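Local coordinates for protein NAD(P)H-flavin oxidoreductase (Agrobacterium tumefaciens str. C58, PDB 2FRE) that binds flavin mononucleotide and probably uses NAD(P)H to reduce flavin or other acceptors, as enzymes of the nitroreductase family do, at residues Trp21-Ala25 against Leu174-Pro180; His35-Ile39 against Gln124-Tyr130; Ile92-His96 against Ser107-Ser111; Phe70-Leu74 against Val87-Val91. All coordinates share one frame; numbering follows the deposited sequence.

Contacts 2 and 4 are buried, while contacts 1 and 3 are only partly so. Contact 1 joins a loop to the end of helix 172-176 and the loop after it, beside a bound flavin. It mixes a carboxylate, waters and the cofactor with a tryptophan-proline contact. Contact 2 packs helix 33-44 against the end of helix 110-127, mostly through apolar groups. Contact 3 uses the start of that same helix 110-127 and a later part of strand 87-98. Contact 4 uses the first residues of that strand and is almost wholly apolar. Contacts 2 and 4 touch each other through Leu36 and Val87. Contacts 2, 3 and 4 all reach the second subunit. Contact 1 does not.

Contact 1 of 4, residues Trp21-Ala25 against Leu174-Pro180; sequences WSPRA and LAEREVP. With FMN (flavin mononucleotide), chain C.
The carboxylate of Glu178 takes up two successive backbone N-H groups. Glu178 OE1 accepts from Arg24 N at 2.8 Å through its syn lone pair. Glu178 OE2 accepts from Ala25 N at 2.9 Å, also on the syn side but 27° out of the carboxylate plane. A bend in the Glu178 chain (chi2 82°) turns the group onto this part of the backbone. Water extends the polar network. Water 2 joins Glu178 OE1, Leu174 O and Arg24 NH1, and water 3 joins Arg24 NH1 to Arg177 O.

NE and NH2 of Arg24 face the flavin, while NH1 faces the two waters. Arg24 NH2 donates to FMN O2 at 2.7 Å, and Arg24 NE donates to the same oxygen at 3.1 Å. This would probably steady negative charge on the reduced flavin. Ser22 holds the phosphate twice: Ser22 N bonds FMN O3P at 2.7 Å, and Ser22 OG donates to FMN O2P at 2.6 Å.

The apolar part centres on Trp21. Pro180 CG makes a CH-pi contact 3.9 Å from the centroid of the Trp21 six-membered ring. Pro23 CD lies over the opposite face.

Around the contact, Arg7 of strand 7-8 touches Trp21 and Pro180. Trp81 of helix 76-82 touches Arg24 and Leu174, and strand 131-135 backs Ser22, Pro23 and Arg24.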
loop_
_atom_site.group_PDB
_atom_site.type_symbol
_atom_site.label_atom_id
_atom_site.label_comp_id
_atom_site.label_asym_id
_atom_site.label_seq_id
_atom_site.Cartn_x
_atom_site.Cartn_y
_atom_site.Cartn_z
ATOM N N TRP A 21 4.725 1.736 -13.146
ATOM C CA TRP A 21 4.606 0.352 -13.602
ATOM C C TRP A 21 5.864 -0.433 -13.328
ATOM O O TRP A 21 6.833 0.110 -12.816
ATOM C CB TRP A 21 4.220 0.262 -15.080
ATOM C CG TRP A 21 5.263 0.616 -16.084
ATOM C CD1 TRP A 21 5.823 1.840 -16.283
ATOM C CD2 TRP A 21 5.796 -0.235 -17.098
ATOM N NE1 TRP A 21 6.692 1.806 -17.336
ATOM C CE2 TRP A 21 6.701 0.536 -17.858
ATOM C CE3 TRP A 21 5.609 -1.581 -17.433
ATOM C CZ2 TRP A 21 7.388 0.017 -18.936
ATOM C CZ3 TRP A 21 6.306 -2.102 -18.500
ATOM C CH2 TRP A 21 7.193 -1.310 -19.236
ATOM N N SER A 22 5.827 -1.728 -13.630
ATOM C CA SER A 22 6.866 -2.646 -13.167
ATOM C C SER A 22 7.510 -3.363 -14.361
ATOM O O SER A 22 7.222 -4.515 -14.645
ATOM C CB SER A 22 6.283 -3.601 -12.124
ATOM O OG SER A 22 5.673 -2.848 -11.059
ATOM N N PRO A 23 8.419 -2.668 -15.059
ATOM C CA PRO A 23 9.156 -3.303 -16.126
ATOM C C PRO A 23 10.268 -4.188 -15.577
ATOM O O PRO A 23 10.495 -4.221 -14.366
ATOM C CB PRO A 23 9.756 -2.120 -16.886
ATOM C CG PRO A 23 9.994 -1.110 -15.816
ATOM C CD PRO A 23 8.807 -1.257 -14.894
ATOM N N ARG A 24 10.959 -4.878 -16.481
ATOM C CA ARG A 24 12.045 -5.789 -16.119
ATOM C C ARG A 24 13.389 -5.417 -16.755
ATOM O O ARG A 24 14.411 -5.976 -16.352
ATOM C CB ARG A 24 11.681 -7.235 -16.509
ATOM C CG ARG A 24 10.527 -7.777 -15.709
ATOM C CD ARG A 24 10.163 -9.177 -16.051
ATOM N NE ARG A 24 9.008 -9.549 -15.256
ATOM C CZ ARG A 24 7.743 -9.286 -15.575
ATOM N NH1 ARG A 24 7.442 -8.708 -16.729
ATOM N NH2 ARG A 24 6.768 -9.630 -14.742
ATOM N N ALA A 25 13.393 -4.508 -17.736
ATOM C CA ALA A 25 14.651 -4.144 -18.436
ATOM C C ALA A 25 15.340 -2.996 -17.707
ATOM O O ALA A 25 14.955 -1.845 -17.861
ATOM C CB ALA A 25 14.397 -3.790 -19.880
ATOM N N LEU A 174 10.358 -12.408 -21.982
ATOM C CA LEU A 174 10.232 -11.233 -21.104
ATOM C C LEU A 174 10.053 -9.929 -21.882
ATOM O O LEU A 174 9.287 -9.053 -21.469
ATOM C CB LEU A 174 11.446 -11.104 -20.190
ATOM C CG LEU A 174 11.646 -12.226 -19.172
ATOM C CD1 LEU A 174 12.825 -11.906 -18.259
ATOM C CD2 LEU A 174 10.386 -12.451 -18.359
ATOM N N ALA A 175 10.767 -9.798 -22.995
ATOM C CA ALA A 175 10.625 -8.626 -23.858
ATOM C C ALA A 175 9.181 -8.469 -24.295
ATOM O O ALA A 175 8.649 -7.360 -24.287
ATOM C CB ALA A 175 11.517 -8.732 -25.063
ATOM N N GLU A 176 8.540 -9.584 -24.643
ATOM C CA GLU A 176 7.131 -9.561 -25.029
ATOM C C GLU A 176 6.228 -9.104 -23.896
ATOM O O GLU A 176 5.146 -8.612 -24.149
ATOM C CB GLU A 176 6.669 -10.934 -25.517
ATOM C CG GLU A 176 7.159 -11.264 -26.890
ATOM C CD GLU A 176 6.706 -12.638 -27.360
ATOM O OE1 GLU A 176 5.902 -13.290 -26.639
ATOM O OE2 GLU A 176 7.157 -13.037 -28.453
ATOM N N ARG A 177 6.658 -9.275 -22.650
ATOM C CA ARG A 177 5.857 -8.860 -21.483
ATOM C C ARG A 177 6.197 -7.480 -20.983
ATOM O O ARG A 177 5.639 -7.025 -19.984
ATOM C CB ARG A 177 6.052 -9.845 -20.333
ATOM C CG ARG A 177 5.406 -11.158 -20.606
ATOM C CD ARG A 177 5.743 -12.208 -19.563
ATOM N NE ARG A 177 4.794 -13.310 -19.686
ATOM C CZ ARG A 177 4.753 -14.168 -20.708
ATOM N NH1 ARG A 177 5.606 -14.086 -21.722
ATOM N NH2 ARG A 177 3.841 -15.132 -20.722
ATOM N N GLU A 178 7.127 -6.816 -21.653
ATOM C CA GLU A 178 7.562 -5.506 -21.248
ATOM C C GLU A 178 6.553 -4.456 -21.736
ATOM O O GLU A 178 6.856 -3.630 -22.574
ATOM C CB GLU A 178 8.979 -5.258 -21.772
ATOM C CG GLU A 178 9.657 -4.070 -21.182
ATOM C CD GLU A 178 10.302 -4.318 -19.808
ATOM O OE1 GLU A 178 9.850 -5.198 -19.014
ATOM O OE2 GLU A 178 11.256 -3.573 -19.518
ATOM N N VAL A 179 5.346 -4.494 -21.177
ATOM C CA VAL A 179 4.272 -3.591 -21.589
ATOM C C VAL A 179 3.386 -3.375 -20.368
ATOM O O VAL A 179 3.167 -4.316 -19.596
ATOM C CB VAL A 179 3.486 -4.143 -22.808
ATOM C CG1 VAL A 179 2.781 -5.431 -22.468
ATOM C CG2 VAL A 179 2.473 -3.132 -23.304
ATOM N N PRO A 180 2.939 -2.127 -20.122
ATOM C CA PRO A 180 2.196 -1.934 -18.880
ATOM C C PRO A 180 0.912 -2.771 -18.838
ATOM O O PRO A 180 0.132 -2.807 -19.808
ATOM C CB PRO A 180 1.926 -0.420 -18.859
ATOM C CG PRO A 180 3.046 0.126 -19.715
ATOM C CD PRO A 180 3.122 -0.854 -20.833
HETATM N N1 FMN C . 6.704 -9.786 -11.047
HETATM C C2 FMN C . 7.604 -10.771 -11.451
HETATM O O2 FMN C . 8.068 -10.752 -12.596
HETATM N N3 FMN C . 7.967 -11.790 -10.588
HETATM C C4 FMN C . 7.479 -11.858 -9.311
HETATM O O4 FMN C . 8.000 -12.650 -8.500
HETATM C C4A FMN C . 6.572 -10.856 -8.904
HETATM N N5 FMN C . 6.046 -10.882 -7.624
HETATM C C5A FMN C . 5.216 -9.851 -7.215
HETATM C C6 FMN C . 4.725 -9.863 -5.921
HETATM C C7 FMN C . 3.901 -8.851 -5.473
HETATM C C7M FMN C . 3.855 -8.675 -3.980
HETATM C C8 FMN C . 3.530 -7.808 -6.327
HETATM C C8M FMN C . 3.131 -6.465 -5.761
HETATM C C9 FMN C . 4.015 -7.787 -7.628
HETATM C C9A FMN C . 4.847 -8.829 -8.082
HETATM N N10 FMN C . 5.319 -8.825 -9.378
HETATM C C10 FMN C . 6.196 -9.827 -9.776
HETATM C "C1'" FMN C . 4.868 -7.790 -10.378
HETATM C "C2'" FMN C . 3.373 -7.802 -10.688
HETATM O "O2'" FMN C . 3.026 -8.815 -11.626
HETATM C "C3'" FMN C . 2.938 -6.423 -11.181
HETATM O "O3'" FMN C . 3.104 -5.470 -10.138
HETATM C "C4'" FMN C . 1.502 -6.449 -11.689
HETATM O "O4'" FMN C . 1.400 -7.262 -12.846
HETATM C "C5'" FMN C . 0.948 -5.065 -12.008
HETATM O "O5'" FMN C . 1.719 -4.428 -13.015
HETATM P P FMN C . 2.387 -2.986 -12.766
HETATM O O1P FMN C . 1.242 -1.989 -12.710
HETATM O O2P FMN C . 3.113 -2.989 -11.430
HETATM O O3P FMN C . 3.335 -2.748 -13.910
HETATM O O HOH W 1 5.458 -5.028 -17.133
HETATM O O HOH W 2 9.121 -7.821 -18.993
HETATM O O HOH W 3 4.582 -8.104 -17.382
#

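Contact 2 of 4, residues His35-Ile39 against Gln124-Tyr130; sequences HLLTI and QAHLLGY
Ile39 fills a hollow formed by Ala125, Leu128 and Tyr130. Ile39 CD1 is the bump, and it sits 3.8 Å from Ala125 CB. Carbon CG1 is anti to the carbonyl carbon (chi1 -70°), which sends the long branch of the side chain across to the other helix. Leu128 answers from the opposite segment. Leu128 CD1 enters between the side chain of Ile39 and the backbone of His35, 3.8 Å from Ile39 CG1 and just as far from His35 O. Further along, Gln124 presses its CG against the backbone of helix 33-44, 3.7 Å from Ile39 CA. Thr38 CG2 lies beside the Gln124 chain, and Thr38 OG1 bonds back to Glu34 O in its own helix.

Behind Leu128 the chain turns by a Schellman motif at Gly129 and brings Tyr130 back toward His35. Phe17 of the second subunit packs on Gln124, and Pro12 of that subunit packs on Thr38.

His35 ND1 and Tyr130 OH form a hydrogen bond of 2.6 Å, and either may be the donor. The rings meet at their edges, neither lying over the face of the other, with planes 63° apart. The contact is therefore mainly apolar, with one short polar link that restrains the rotation of the imidazole.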
loop_
_atom_site.group_PDB
_atom_site.type_symbol
_atom_site.label_atom_id
_atom_site.label_comp_id
_atom_site.label_asym_id
_atom_site.label_seq_id
_atom_site.Cartn_x
_atom_site.Cartn_y
_atom_site.Cartn_z
ATOM N N HIS A 35 19.261 8.925 -3.216
ATOM C CA HIS A 35 18.038 8.588 -3.942
ATOM C C HIS A 35 17.355 7.405 -3.270
ATOM O O HIS A 35 16.150 7.457 -3.045
ATOM C CB HIS A 35 18.312 8.308 -5.426
ATOM C CG HIS A 35 18.521 9.548 -6.247
ATOM N ND1 HIS A 35 18.672 9.521 -7.619
ATOM C CD2 HIS A 35 18.566 10.852 -5.892
ATOM C CE1 HIS A 35 18.831 10.750 -8.067
ATOM N NE2 HIS A 35 18.770 11.580 -7.042
ATOM N N LEU A 36 18.116 6.365 -2.897
ATOM C CA LEU A 36 17.485 5.207 -2.232
ATOM C C LEU A 36 16.934 5.583 -0.867
ATOM O O LEU A 36 15.861 5.135 -0.479
ATOM C CB LEU A 36 18.432 4.010 -2.080
ATOM C CG LEU A 36 17.767 2.761 -1.449
ATOM C CD1 LEU A 36 16.597 2.288 -2.242
ATOM C CD2 LEU A 36 18.781 1.627 -1.317
ATOM N N LEU A 37 17.671 6.415 -0.147
ATOM C CA LEU A 37 17.243 6.865 1.169
ATOM C C LEU A 37 15.959 7.717 1.083
ATOM O O LEU A 37 15.039 7.567 1.906
ATOM C CB LEU A 37 18.410 7.577 1.888
ATOM C CG LEU A 37 19.543 6.629 2.342
ATOM C CD1 LEU A 37 20.735 7.399 2.863
ATOM C CD2 LEU A 37 19.082 5.640 3.419
ATOM N N THR A 38 15.856 8.550 0.052
ATOM C CA THR A 38 14.631 9.313 -0.202
ATOM C C THR A 38 13.442 8.376 -0.433
ATOM O O THR A 38 12.356 8.553 0.155
ATOM C CB THR A 38 14.823 10.288 -1.391
ATOM O OG1 THR A 38 15.954 11.126 -1.140
ATOM C CG2 THR A 38 13.611 11.187 -1.570
ATOM N N ILE A 39 13.671 7.357 -1.262
ATOM C CA ILE A 39 12.660 6.338 -1.570
ATOM C C ILE A 39 12.172 5.634 -0.317
ATOM O O ILE A 39 10.975 5.504 -0.119
ATOM C CB ILE A 39 13.193 5.316 -2.602
ATOM C CG1 ILE A 39 13.330 6.015 -3.967
ATOM C CG2 ILE A 39 12.260 4.095 -2.703
ATOM C CD1 ILE A 39 14.049 5.214 -5.000
ATOM N N GLN A 124 7.512 6.938 -4.804
ATOM C CA GLN A 124 8.680 7.817 -4.668
ATOM C C GLN A 124 9.772 7.472 -5.693
ATOM O O GLN A 124 10.378 8.371 -6.307
ATOM C CB GLN A 124 9.223 7.825 -3.234
ATOM C CG GLN A 124 10.328 8.869 -2.968
ATOM C CD GLN A 124 9.979 10.297 -3.347
ATOM O OE1 GLN A 124 10.208 10.768 -4.507
ATOM N NE2 GLN A 124 9.486 11.030 -2.379
ATOM N N ALA A 125 9.998 6.183 -5.904
ATOM C CA ALA A 125 10.914 5.710 -6.952
ATOM C C ALA A 125 10.505 6.263 -8.331
ATOM O O ALA A 125 11.326 6.850 -9.056
ATOM C CB ALA A 125 10.946 4.173 -6.979
ATOM N N HIS A 126 9.244 6.043 -8.688
ATOM C CA HIS A 126 8.670 6.629 -9.893
ATOM C C HIS A 126 8.939 8.131 -10.013
ATOM O O HIS A 126 9.403 8.620 -11.064
ATOM C CB HIS A 126 7.157 6.393 -9.990
ATOM C CG HIS A 126 6.586 6.953 -11.252
ATOM N ND1 HIS A 126 5.855 8.120 -11.284
ATOM C CD2 HIS A 126 6.710 6.551 -12.531
ATOM C CE1 HIS A 126 5.536 8.400 -12.531
ATOM N NE2 HIS A 126 6.065 7.478 -13.313
ATOM N N LEU A 127 8.656 8.865 -8.941
ATOM C CA LEU A 127 8.832 10.312 -8.962
ATOM C C LEU A 127 10.280 10.768 -9.198
ATOM O O LEU A 127 10.512 11.846 -9.766
ATOM C CB LEU A 127 8.255 10.943 -7.694
ATOM C CG LEU A 127 6.723 10.904 -7.604
ATOM C CD1 LEU A 127 6.264 11.249 -6.202
ATOM C CD2 LEU A 127 6.053 11.843 -8.623
ATOM N N LEU A 128 11.245 9.944 -8.800
ATOM C CA LEU A 128 12.669 10.213 -9.040
ATOM C C LEU A 128 13.186 9.733 -10.395
ATOM O O LEU A 128 14.349 9.953 -10.718
ATOM C CB LEU A 128 13.511 9.583 -7.915
ATOM C CG LEU A 128 13.334 10.231 -6.544
ATOM C CD1 LEU A 128 14.026 9.395 -5.501
ATOM C CD2 LEU A 128 13.881 11.663 -6.562
ATOM N N GLY A 129 12.337 9.092 -11.190
ATOM C CA GLY A 129 12.716 8.682 -12.527
ATOM C C GLY A 129 13.105 7.226 -12.612
ATOM O O GLY A 129 13.638 6.780 -13.634
ATOM N N TYR A 130 12.831 6.476 -11.545
ATOM C CA TYR A 130 13.140 5.039 -11.501
ATOM C C TYR A 130 11.868 4.228 -11.629
ATOM O O TYR A 130 10.775 4.783 -11.686
ATOM C CB TYR A 130 13.830 4.685 -10.178
ATOM C CG TYR A 130 15.093 5.472 -9.960
ATOM C CD1 TYR A 130 16.197 5.259 -10.751
ATOM C CD2 TYR A 130 15.172 6.444 -8.968
ATOM C CE1 TYR A 130 17.357 5.984 -10.564
ATOM C CE2 TYR A 130 16.320 7.173 -8.773
ATOM C CZ TYR A 130 17.408 6.952 -9.579
ATOM O OH TYR A 130 18.561 7.655 -9.392
#

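Contact 3 of 4, residues Ile92-His96 against Ser107-Ser111; sequences ISRDH and SATHS
Asp95 sets its CA and CB over one face of the His110 ring. Asp95 CA is 3.4 Å from the His110 ring centroid, almost on the ring normal, in a CH-pi contact. Asp95 CB continues over the same face, 3.4 Å from His110 NE2. Arg94 O approaches the base of the side chain, 3.1 Å from His110 CB. The direct hydrogen bond across the contact is made by backbone atoms: Ser107 N donates to Asp95 O at 3.0 Å, with an N-H...O angle of 167°.

The next shell sets the imidazole. His110 CG stands between the backbone N and the carbonyl carbon (chi1 70°), which turns the ND1 edge of the ring back toward Ser107. There His110 ND1 donates to Ser107 O at 3.3 Å. The acceptor lies in the ring plane, though ND1 stands above the carbonyl plane of Ser107. This bond probably helps to set the rotation of the ring. Farther out, Glu156 OE2 of strand 153-162 is hydrogen-bonded to both Ser93 OG and Ser111 OG, tying strand 87-98 to the first turn of the helix.

Ser107 OG accepts from Thr109 N at 3.3 Å, an ST turn. The turn leads from the antiparallel pairing of strands 87-98 and 104-106 into helix 110-127. Thr109, at the N-cap position, belongs to an FMN pocket.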
loop_
_atom_site.group_PDB
_atom_site.type_symbol
_atom_site.label_atom_id
_atom_site.label_comp_id
_atom_site.label_asym_id
_atom_site.label_seq_id
_atom_site.Cartn_x
_atom_site.Cartn_y
_atom_site.Cartn_z
ATOM N N ILE A 92 9.881 -6.238 4.779
ATOM C CA ILE A 92 9.663 -7.115 5.905
ATOM C C ILE A 92 8.648 -6.436 6.800
ATOM O O ILE A 92 8.529 -5.212 6.762
ATOM C CB ILE A 92 11.000 -7.291 6.652
ATOM C CG1 ILE A 92 11.969 -8.058 5.764
ATOM C CG2 ILE A 92 10.831 -7.992 8.002
ATOM C CD1 ILE A 92 13.345 -7.576 5.920
ATOM N N SER A 93 7.921 -7.203 7.605
ATOM C CA SER A 93 7.045 -6.599 8.621
ATOM C C SER A 93 7.052 -7.372 9.931
ATOM O O SER A 93 7.143 -8.598 9.941
ATOM C CB SER A 93 5.608 -6.473 8.117
ATOM O OG SER A 93 5.022 -7.744 7.936
ATOM N N ARG A 94 6.914 -6.632 11.020
ATOM C CA ARG A 94 6.796 -7.210 12.370
ATOM C C ARG A 94 5.372 -7.743 12.519
ATOM O O ARG A 94 4.425 -6.986 12.377
ATOM C CB ARG A 94 7.095 -6.142 13.425
ATOM C CG ARG A 94 7.368 -6.696 14.817
ATOM C CD ARG A 94 7.665 -5.618 15.847
ATOM N NE ARG A 94 8.601 -6.133 16.854
ATOM C CZ ARG A 94 9.725 -5.537 17.263
ATOM N NH1 ARG A 94 10.098 -4.350 16.800
ATOM N NH2 ARG A 94 10.480 -6.138 18.170
ATOM N N ASP A 95 5.225 -9.043 12.782
ATOM C CA ASP A 95 3.889 -9.677 12.788
ATOM C C ASP A 95 3.165 -9.560 14.130
ATOM O O ASP A 95 2.137 -10.202 14.362
ATOM C CB ASP A 95 3.958 -11.145 12.360
ATOM C CG ASP A 95 4.675 -12.039 13.366
ATOM O OD1 ASP A 95 4.747 -11.737 14.580
ATOM O OD2 ASP A 95 5.168 -13.080 12.915
ATOM N N HIS A 96 3.696 -8.716 14.995
ATOM C CA HIS A 96 3.150 -8.548 16.318
ATOM C C HIS A 96 3.525 -7.167 16.781
ATOM O O HIS A 96 4.400 -6.530 16.209
ATOM C CB HIS A 96 3.801 -9.553 17.250
ATOM C CG HIS A 96 5.295 -9.448 17.272
ATOM N ND1 HIS A 96 5.977 -8.771 18.260
ATOM C CD2 HIS A 96 6.236 -9.900 16.411
ATOM C CE1 HIS A 96 7.273 -8.822 18.012
ATOM N NE2 HIS A 96 7.458 -9.507 16.900
ATOM N N SER A 107 -0.437 -8.911 15.275
ATOM C CA SER A 107 -0.881 -7.726 14.574
ATOM C C SER A 107 -1.877 -8.109 13.495
ATOM O O SER A 107 -1.608 -8.992 12.683
ATOM C CB SER A 107 0.297 -7.017 13.920
ATOM O OG SER A 107 -0.184 -6.153 12.918
ATOM N N ALA A 108 -3.012 -7.422 13.475
ATOM C CA ALA A 108 -4.055 -7.698 12.489
ATOM C C ALA A 108 -3.761 -7.048 11.138
ATOM O O ALA A 108 -4.285 -7.494 10.128
ATOM C CB ALA A 108 -5.398 -7.234 13.007
ATOM N N THR A 109 -2.906 -6.026 11.111
ATOM C CA THR A 109 -2.728 -5.200 9.907
ATOM C C THR A 109 -1.299 -5.097 9.364
ATOM O O THR A 109 -1.055 -4.335 8.402
ATOM C CB THR A 109 -3.204 -3.758 10.188
ATOM O OG1 THR A 109 -2.348 -3.164 11.169
ATOM C CG2 THR A 109 -4.650 -3.761 10.692
ATOM N N HIS A 110 -0.343 -5.822 9.953
ATOM C CA HIS A 110 1.080 -5.602 9.595
ATOM C C HIS A 110 1.412 -5.778 8.102
ATOM O O HIS A 110 2.198 -5.019 7.551
ATOM C CB HIS A 110 2.026 -6.447 10.469
ATOM C CG HIS A 110 1.974 -7.917 10.205
ATOM N ND1 HIS A 110 1.026 -8.746 10.771
ATOM C CD2 HIS A 110 2.779 -8.715 9.465
ATOM C CE1 HIS A 110 1.238 -9.984 10.371
ATOM N NE2 HIS A 110 2.297 -9.995 9.584
ATOM N N SER A 111 0.800 -6.753 7.442
ATOM C CA SER A 111 1.066 -6.985 6.034
ATOM C C SER A 111 0.385 -5.932 5.160
ATOM O O SER A 111 0.961 -5.419 4.200
ATOM C CB SER A 111 0.621 -8.406 5.640
ATOM O OG SER A 111 1.426 -9.363 6.325
#

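Contact 4 of 4, residues Phe70-Leu74 against Val87-Val91; sequences FVELL and VLLFV
Leu88 O has two ring carbons of Phe70 packed against it. Phe70 CD2 is 3.6 Å from Leu88 O, and Phe70 CE2 is 3.8 Å from the same oxygen. These are packing contacts, and no hydrogen bond crosses between the segments. The backbone of Leu88 is hydrogen-bonded to Ala60 of strand 55-61. The same side of the Phe70 ring runs on to Phe90, with Phe70 CD2 3.7 Å from Phe90 CE2. The two side chains run alongside each other from opposite sides, and their rings, set obliquely, have planes 36° apart.

Leu88 and Phe90 point toward the helix while Leu89 between them points away, the usual alternation of a strand. Helix 67-72 and the turn after it thus pack on one face of the central antiparallel sheet, an arrangement consistent with the alpha-plus-beta nitroreductase fold.

Leu88 is met on two branches. Val71 CG2 lies 3.7 Å from Leu88 CD1. Leu74 CD1 reaches Leu88 CD2 tip to tip at 4.1 Å. The other branch of Leu74 turns to the far end of Phe90, with Leu74 CD2 3.9 Å from Phe90 CZ. Leu73 CB approaches that same CZ of Phe90 at 4.0 Å. Leu147 touches Phe70, Leu73 and Phe90, and Ile143 of helix 140-146 packs on Leu73 and Phe90. Gly193 of the second subunit lies against Phe70.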
loop_
_atom_site.group_PDB
_atom_site.type_symbol
_atom_site.label_atom_id
_atom_site.label_comp_id
_atom_site.label_asym_id
_atom_site.label_seq_id
_atom_site.Cartn_x
_atom_site.Cartn_y
_atom_site.Cartn_z
ATOM N N PHE A 70 22.016 -11.044 -2.378
ATOM C CA PHE A 70 20.667 -10.535 -2.607
ATOM C C PHE A 70 20.082 -11.096 -3.902
ATOM O O PHE A 70 18.921 -11.454 -3.944
ATOM C CB PHE A 70 20.653 -9.001 -2.618
ATOM C CG PHE A 70 20.559 -8.389 -1.251
ATOM C CD1 PHE A 70 21.550 -8.594 -0.307
ATOM C CD2 PHE A 70 19.463 -7.597 -0.902
ATOM C CE1 PHE A 70 21.450 -8.028 0.993
ATOM C CE2 PHE A 70 19.370 -7.029 0.386
ATOM C CZ PHE A 70 20.347 -7.244 1.318
ATOM N N VAL A 71 20.898 -11.200 -4.947
ATOM C CA VAL A 71 20.443 -11.794 -6.209
ATOM C C VAL A 71 20.051 -13.275 -6.037
ATOM O O VAL A 71 19.007 -13.718 -6.528
ATOM C CB VAL A 71 21.511 -11.695 -7.301
ATOM C CG1 VAL A 71 21.111 -12.515 -8.515
ATOM C CG2 VAL A 71 21.756 -10.224 -7.708
ATOM N N GLU A 72 20.862 -14.042 -5.317
ATOM C CA GLU A 72 20.652 -15.494 -5.289
ATOM C C GLU A 72 19.530 -15.893 -4.335
ATOM O O GLU A 72 19.110 -17.051 -4.348
ATOM C CB GLU A 72 21.959 -16.237 -4.998
ATOM C CG GLU A 72 22.393 -16.222 -3.568
ATOM C CD GLU A 72 23.776 -16.817 -3.377
ATOM O OE1 GLU A 72 24.025 -17.971 -3.817
ATOM O OE2 GLU A 72 24.610 -16.123 -2.761
ATOM N N LEU A 73 19.050 -14.921 -3.537
ATOM C CA LEU A 73 17.879 -15.060 -2.682
ATOM C C LEU A 73 16.564 -14.909 -3.462
ATOM O O LEU A 73 15.490 -15.179 -2.932
ATOM C CB LEU A 73 17.911 -14.050 -1.533
ATOM C CG LEU A 73 18.949 -14.326 -0.433
ATOM C CD1 LEU A 73 18.993 -13.156 0.546
ATOM C CD2 LEU A 73 18.646 -15.618 0.278
ATOM N N LEU A 74 16.660 -14.508 -4.721
ATOM C CA LEU A 74 15.521 -14.543 -5.634
ATOM C C LEU A 74 15.529 -15.870 -6.367
ATOM O O LEU A 74 16.596 -16.478 -6.570
ATOM C CB LEU A 74 15.625 -13.429 -6.669
ATOM C CG LEU A 74 16.081 -12.063 -6.156
ATOM C CD1 LEU A 74 16.291 -11.107 -7.323
ATOM C CD2 LEU A 74 15.080 -11.557 -5.158
ATOM N N VAL A 87 19.216 -1.526 -7.376
ATOM C CA VAL A 87 19.031 -1.797 -5.958
ATOM C C VAL A 87 18.134 -3.021 -5.838
ATOM O O VAL A 87 17.190 -3.173 -6.610
ATOM C CB VAL A 87 18.346 -0.577 -5.248
ATOM C CG1 VAL A 87 17.920 -0.923 -3.836
ATOM C CG2 VAL A 87 19.254 0.630 -5.248
ATOM N N LEU A 88 18.455 -3.901 -4.889
ATOM C CA LEU A 88 17.559 -4.956 -4.463
ATOM C C LEU A 88 17.306 -4.778 -2.967
ATOM O O LEU A 88 18.223 -4.436 -2.209
ATOM C CB LEU A 88 18.146 -6.342 -4.744
ATOM C CG LEU A 88 18.172 -6.764 -6.215
ATOM C CD1 LEU A 88 19.070 -7.952 -6.430
ATOM C CD2 LEU A 88 16.794 -7.089 -6.682
ATOM N N LEU A 89 16.065 -5.016 -2.546
ATOM C CA LEU A 89 15.730 -4.976 -1.147
ATOM C C LEU A 89 14.561 -5.902 -0.830
ATOM O O LEU A 89 13.833 -6.325 -1.723
ATOM C CB LEU A 89 15.404 -3.532 -0.719
ATOM C CG LEU A 89 14.184 -2.832 -1.338
ATOM C CD1 LEU A 89 12.880 -3.171 -0.618
ATOM C CD2 LEU A 89 14.380 -1.314 -1.301
ATOM N N PHE A 90 14.398 -6.202 0.450
ATOM C CA PHE A 90 13.280 -6.995 0.920
ATOM C C PHE A 90 12.435 -6.165 1.880
ATOM O O PHE A 90 12.944 -5.475 2.788
ATOM C CB PHE A 90 13.767 -8.332 1.504
ATOM C CG PHE A 90 14.504 -9.160 0.502
ATOM C CD1 PHE A 90 13.802 -9.927 -0.440
ATOM C CD2 PHE A 90 15.883 -9.110 0.428
ATOM C CE1 PHE A 90 14.479 -10.661 -1.406
ATOM C CE2 PHE A 90 16.575 -9.827 -0.539
ATOM C CZ PHE A 90 15.872 -10.604 -1.469
ATOM N N VAL A 91 11.134 -6.205 1.631
ATOM C CA VAL A 91 10.166 -5.574 2.488
ATOM C C VAL A 91 9.703 -6.599 3.522
ATOM O O VAL A 91 9.230 -7.673 3.191
ATOM C CB VAL A 91 8.956 -5.028 1.722
ATOM C CG1 VAL A 91 7.992 -4.372 2.703
ATOM C CG2 VAL A 91 9.384 -4.052 0.644
#